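Local coordinates for protein bacilliredoxin BrxA (Bacillus subtilis, PDB 3FHK) that removes bacillithiol from S-bacillithiolated proteins such as OhrR and MetE, acting as a thioredoxin-superfamily dithiol bacilliredoxin with disulfide isomerase activity, at residues Val16-Phe28 with Val55-Thr68. The protein carries 2 engineered substitutions. Sequence-based numbering, arbitrary orientation. Where two conformers were deposited one is given.
Sequences VVPMRRELTGAGF and VCGCAAGLARPAAT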
loop_
_atom_site.group_PDB
_atom_site.type_symbol
_atom_site.label_atom_id
_atom_site.label_comp_id
_atom_site.label_asym_id
_atom_site.label_seq_id
_atom_site.Cartn_x
_atom_site.Cartn_y
_atom_site.Cartn_z
ATOM N N VAL A 16 -9.125 1.315 -13.627
ATOM C CA VAL A 16 -8.957 1.159 -15.058
ATOM C C VAL A 16 -10.301 1.190 -15.801
ATOM O O VAL A 16 -10.348 1.447 -17.002
ATOM C CB VAL A 16 -8.154 -0.113 -15.360
ATOM C CG1 VAL A 16 -8.456 -0.626 -16.746
ATOM C CG2 VAL A 16 -6.667 0.173 -15.193
ATOM N N VAL A 17 -11.391 0.976 -15.067
ATOM C CA VAL A 17 -12.732 0.928 -15.651
ATOM C C VAL A 17 -13.074 2.147 -16.510
ATOM O O VAL A 17 -13.424 1.995 -17.673
ATOM C CB VAL A 17 -13.817 0.751 -14.572
ATOM C CG1 VAL A 17 -15.193 1.059 -15.148
ATOM C CG2 VAL A 17 -13.770 -0.652 -13.993
ATOM N N PRO A 18 -12.972 3.362 -15.945
ATOM C CA PRO A 18 -13.273 4.524 -16.787
ATOM C C PRO A 18 -12.335 4.607 -17.988
ATOM O O PRO A 18 -12.699 5.212 -18.995
ATOM C CB PRO A 18 -13.031 5.713 -15.839
ATOM C CG PRO A 18 -12.147 5.162 -14.769
ATOM C CD PRO A 18 -12.658 3.773 -14.568
ATOM N N MET A 19 -11.148 4.011 -17.883
ATOM C CA MET A 19 -10.219 3.995 -19.010
ATOM C C MET A 19 -10.727 3.070 -20.112
ATOM O O MET A 19 -10.422 3.278 -21.286
ATOM C CB MET A 19 -8.798 3.616 -18.569
ATOM C CG MET A 19 -8.185 4.611 -17.584
ATOM S SD MET A 19 -6.481 4.239 -17.061
ATOM C CE MET A 19 -6.467 5.079 -15.476
ATOM N N ARG A 20 -11.510 2.060 -19.734
ATOM C CA ARG A 20 -12.171 1.192 -20.711
ATOM C C ARG A 20 -13.429 1.845 -21.263
ATOM O O ARG A 20 -13.598 1.973 -22.477
ATOM C CB ARG A 20 -12.551 -0.147 -20.082
ATOM C CG ARG A 20 -11.364 -0.949 -19.597
ATOM C CD ARG A 20 -11.802 -2.160 -18.797
ATOM N NE ARG A 20 -10.658 -2.920 -18.305
ATOM C CZ ARG A 20 -10.157 -3.998 -18.907
ATOM N NH1 ARG A 20 -10.694 -4.447 -20.028
ATOM N NH2 ARG A 20 -9.117 -4.631 -18.385
ATOM N N ARG A 21 -14.317 2.247 -20.364
ATOM C CA ARG A 21 -15.588 2.835 -20.763
ATOM C C ARG A 21 -15.402 4.012 -21.715
ATOM O O ARG A 21 -16.234 4.243 -22.593
ATOM C CB ARG A 21 -16.395 3.257 -19.541
ATOM C CG ARG A 21 -17.128 2.122 -18.864
ATOM C CD ARG A 21 -17.951 2.676 -17.712
ATOM N NE ARG A 21 -18.653 1.633 -16.972
ATOM C CZ ARG A 21 -18.897 1.688 -15.664
ATOM N NH1 ARG A 21 -18.479 2.727 -14.950
ATOM N NH2 ARG A 21 -19.543 0.694 -15.065
ATOM N N GLU A 22 -14.305 4.743 -21.555
ATOM C CA GLU A 22 -14.011 5.833 -22.475
ATOM C C GLU A 22 -14.104 5.371 -23.935
ATOM O O GLU A 22 -14.662 6.079 -24.772
ATOM C CB GLU A 22 -12.650 6.464 -22.181
ATOM C CG GLU A 22 -12.260 7.549 -23.175
ATOM C CD GLU A 22 -11.199 8.495 -22.637
ATOM O OE1 GLU A 22 -10.747 8.282 -21.491
ATOM O OE2 GLU A 22 -10.823 9.450 -23.357
ATOM N N LEU A 23 -13.574 4.179 -24.231
ATOM C CA LEU A 23 -13.680 3.600 -25.570
ATOM C C LEU A 23 -14.978 2.825 -25.790
ATOM O O LEU A 23 -15.620 2.973 -26.834
ATOM C CB LEU A 23 -12.482 2.682 -25.870
ATOM C CG LEU A 23 -11.119 3.375 -25.930
ATOM C CD1 LEU A 23 -9.990 2.365 -26.075
ATOM C CD2 LEU A 23 -11.090 4.395 -27.070
ATOM N N THR A 24 -15.360 2.000 -24.815
ATOM C CA THR A 24 -16.472 1.070 -25.017
ATOM C C THR A 24 -17.797 1.807 -25.063
ATOM O O THR A 24 -18.702 1.427 -25.811
ATOM C CB THR A 24 -16.506 -0.069 -23.962
ATOM O OG1 THR A 24 -16.577 0.477 -22.641
ATOM C CG2 THR A 24 -15.237 -0.926 -24.068
ATOM N N GLY A 25 -17.897 2.875 -24.280
ATOM C CA GLY A 25 -19.068 3.723 -24.316
ATOM C C GLY A 25 -19.156 4.475 -25.625
ATOM O O GLY A 25 -20.148 5.131 -25.902
ATOM N N ALA A 26 -18.102 4.394 -26.427
ATOM C CA ALA A 26 -18.107 5.028 -27.737
ATOM C C ALA A 26 -18.259 3.987 -28.856
ATOM O O ALA A 26 -17.974 4.262 -30.019
ATOM C CB ALA A 26 -16.847 5.843 -27.932
ATOM N N GLY A 27 -18.717 2.793 -28.504
ATOM C CA GLY A 27 -18.961 1.773 -29.502
ATOM C C GLY A 27 -17.760 0.891 -29.839
ATOM O O GLY A 27 -17.890 -0.001 -30.659
ATOM N N PHE A 28 -16.597 1.129 -29.223
ATOM C CA PHE A 28 -15.463 0.202 -29.384
ATOM C C PHE A 28 -15.691 -1.054 -28.558
ATOM O O PHE A 28 -15.861 -0.991 -27.335
ATOM C CB PHE A 28 -14.109 0.832 -29.010
ATOM C CG PHE A 28 -13.669 1.911 -29.948
ATOM C CD1 PHE A 28 -14.399 3.093 -30.059
ATOM C CD2 PHE A 28 -12.533 1.752 -30.726
ATOM C CE1 PHE A 28 -14.008 4.101 -30.932
ATOM C CE2 PHE A 28 -12.123 2.756 -31.599
ATOM C CZ PHE A 28 -12.864 3.932 -31.705
ATOM N N VAL A 55 -2.714 2.566 -19.875
ATOM C CA VAL A 55 -2.966 3.415 -18.706
ATOM C C VAL A 55 -2.239 4.768 -18.749
ATOM O O VAL A 55 -2.592 5.707 -18.034
ATOM C CB VAL A 55 -2.566 2.676 -17.408
ATOM C CG1 VAL A 55 -2.772 3.561 -16.199
ATOM C CG2 VAL A 55 -3.374 1.409 -17.259
ATOM N N CYS A 56 -1.207 4.866 -19.577
ATOM C CA CYS A 56 -0.339 6.036 -19.536
ATOM C C CYS A 56 -1.048 7.319 -19.981
ATOM O O CYS A 56 -2.088 7.288 -20.631
ATOM C CB CYS A 56 0.893 5.790 -20.396
ATOM S SG CYS A 56 0.435 5.432 -22.078
ATOM N N GLY A 57 -0.459 8.450 -19.624
ATOM C CA GLY A 57 -1.035 9.749 -19.891
ATOM C C GLY A 57 -1.369 9.979 -21.349
ATOM O O GLY A 57 -2.384 10.587 -21.668
ATOM N N CYS A 58 -0.528 9.499 -22.250
ATOM C CA CYS A 58 -0.728 9.853 -23.648
ATOM C C CYS A 58 -1.815 9.010 -24.334
ATOM O O CYS A 58 -2.326 9.391 -25.387
ATOM C CB CYS A 58 0.587 9.829 -24.418
ATOM S SG CYS A 58 0.940 8.257 -25.126
ATOM N N ALA A 59 -2.174 7.883 -23.725
ATOM C CA ALA A 59 -3.389 7.166 -24.097
ATOM C C ALA A 59 -4.617 7.998 -23.717
ATOM O O ALA A 59 -5.573 8.108 -24.499
ATOM C CB ALA A 59 -3.442 5.814 -23.411
ATOM N N ALA A 60 -4.577 8.571 -22.512
ATOM C CA ALA A 60 -5.654 9.417 -21.975
ATOM C C ALA A 60 -5.777 10.747 -22.702
ATOM O O ALA A 60 -6.878 11.189 -23.027
ATOM C CB ALA A 60 -5.433 9.676 -20.472
ATOM N N GLY A 61 -4.642 11.390 -22.943
ATOM C CA GLY A 61 -4.632 12.728 -23.506
ATOM C C GLY A 61 -4.668 12.798 -25.020
ATOM O O GLY A 61 -5.042 13.826 -25.593
ATOM N N LEU A 62 -4.290 11.716 -25.687
ATOM C CA LEU A 62 -4.183 11.774 -27.142
ATOM C C LEU A 62 -4.892 10.626 -27.853
ATOM O O LEU A 62 -5.780 10.854 -28.678
ATOM C CB LEU A 62 -2.716 11.833 -27.569
ATOM C CG LEU A 62 -1.890 12.955 -26.933
ATOM C CD1 LEU A 62 -0.407 12.768 -27.215
ATOM C CD2 LEU A 62 -2.362 14.313 -27.424
ATOM N N ALA A 63 -4.504 9.399 -27.524
ATOM C CA ALA A 63 -4.950 8.240 -28.291
ATOM C C ALA A 63 -6.455 8.002 -28.207
ATOM O O ALA A 63 -7.127 7.958 -29.236
ATOM C CB ALA A 63 -4.183 6.998 -27.876
ATOM N N ARG A 64 -6.980 7.829 -26.992
ATOM C CA ARG A 64 -8.413 7.571 -26.826
ATOM C C ARG A 64 -9.279 8.702 -27.398
ATOM O O ARG A 64 -10.197 8.450 -28.179
ATOM C CB ARG A 64 -8.770 7.274 -25.361
ATOM C CG ARG A 64 -8.218 5.935 -24.871
ATOM C CD ARG A 64 -8.934 5.432 -23.616
ATOM N NE ARG A 64 -8.706 6.327 -22.486
ATOM C CZ ARG A 64 -7.701 6.209 -21.624
ATOM N NH1 ARG A 64 -6.837 5.216 -21.751
ATOM N NH2 ARG A 64 -7.564 7.081 -20.631
ATOM N N PRO A 65 -8.969 9.955 -27.032
ATOM C CA PRO A 65 -9.798 11.059 -27.534
ATOM C C PRO A 65 -9.739 11.144 -29.062
ATOM O O PRO A 65 -10.766 11.378 -29.711
ATOM C CB PRO A 65 -9.161 12.305 -26.903
ATOM C CG PRO A 65 -8.332 11.797 -25.749
ATOM C CD PRO A 65 -7.941 10.393 -26.071
ATOM N N ALA A 66 -8.551 10.951 -29.630
ATOM C CA ALA A 66 -8.378 11.060 -31.083
ATOM C C ALA A 66 -9.145 9.974 -31.814
ATOM O O ALA A 66 -9.786 10.232 -32.826
ATOM C CB ALA A 66 -6.911 11.008 -31.457
ATOM N N ALA A 67 -9.079 8.760 -31.282
ATOM C CA ALA A 67 -9.718 7.610 -31.900
ATOM C C ALA A 67 -11.234 7.766 -31.923
ATOM O O ALA A 67 -11.876 7.507 -32.940
ATOM C CB ALA A 67 -9.338 6.341 -31.158
ATOM N N THR A 68 -11.807 8.164 -30.795
ATOM C CA THR A 68 -13.262 8.244 -30.689
ATOM C C THR A 68 -13.826 9.429 -31.474
ATOM O O THR A 68 -14.918 9.345 -32.033
ATOM C CB THR A 68 -13.740 8.276 -29.209
ATOM O OG1 THR A 68 -13.270 9.467 -28.565
ATOM C CG2 THR A 68 -13.215 7.051 -28.463
HETATM O O HOH W 1 -12.391 9.563 -26.283
#
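A first torsion of 176° swings Glu-22 CG away from the backbone N and, with an extended chain beyond, carries the carboxylate to Arg-64, whose chain turns at chi3 (-65°), in a salt bridge between two helices of the thioredoxin-like fold. Arg-64 NE donates to Glu-22 OE1 at 3.0 Å, the acceptor lying near the guanidinium plane, whereas the carboxylate is met from above its own plane. The helix bearing Arg-64 starts at the CXC motif, with the nucleophile Cys-56 as N-cap, and its segment 57-68 runs at 26° to segment 16-24, in the same N-to-C sense. Met-19 CB lies over one guanidinium face and Ala-59 O over the other, while Arg-64 NH1 hydrogen-bonds to Asn-53 OD1 on strand 47-53. A leucine in place of Arg-64 would probably leave the Glu-22 carboxylate without its charged mate in this partly buried interface. Toward the active-site end, Met-19 SD packs on Val-55 CG1 at 3.9 Å. At the other end a Schellman motif with Gly-27 as C-prime residue ends helix 2-24, and Phe-28 turns its ring edge to Ala-67 O. The Thr-68 CG2 methyl touches Leu-23 CD2 at 3.7 Å and Ala-26 CB at 3.9 Å.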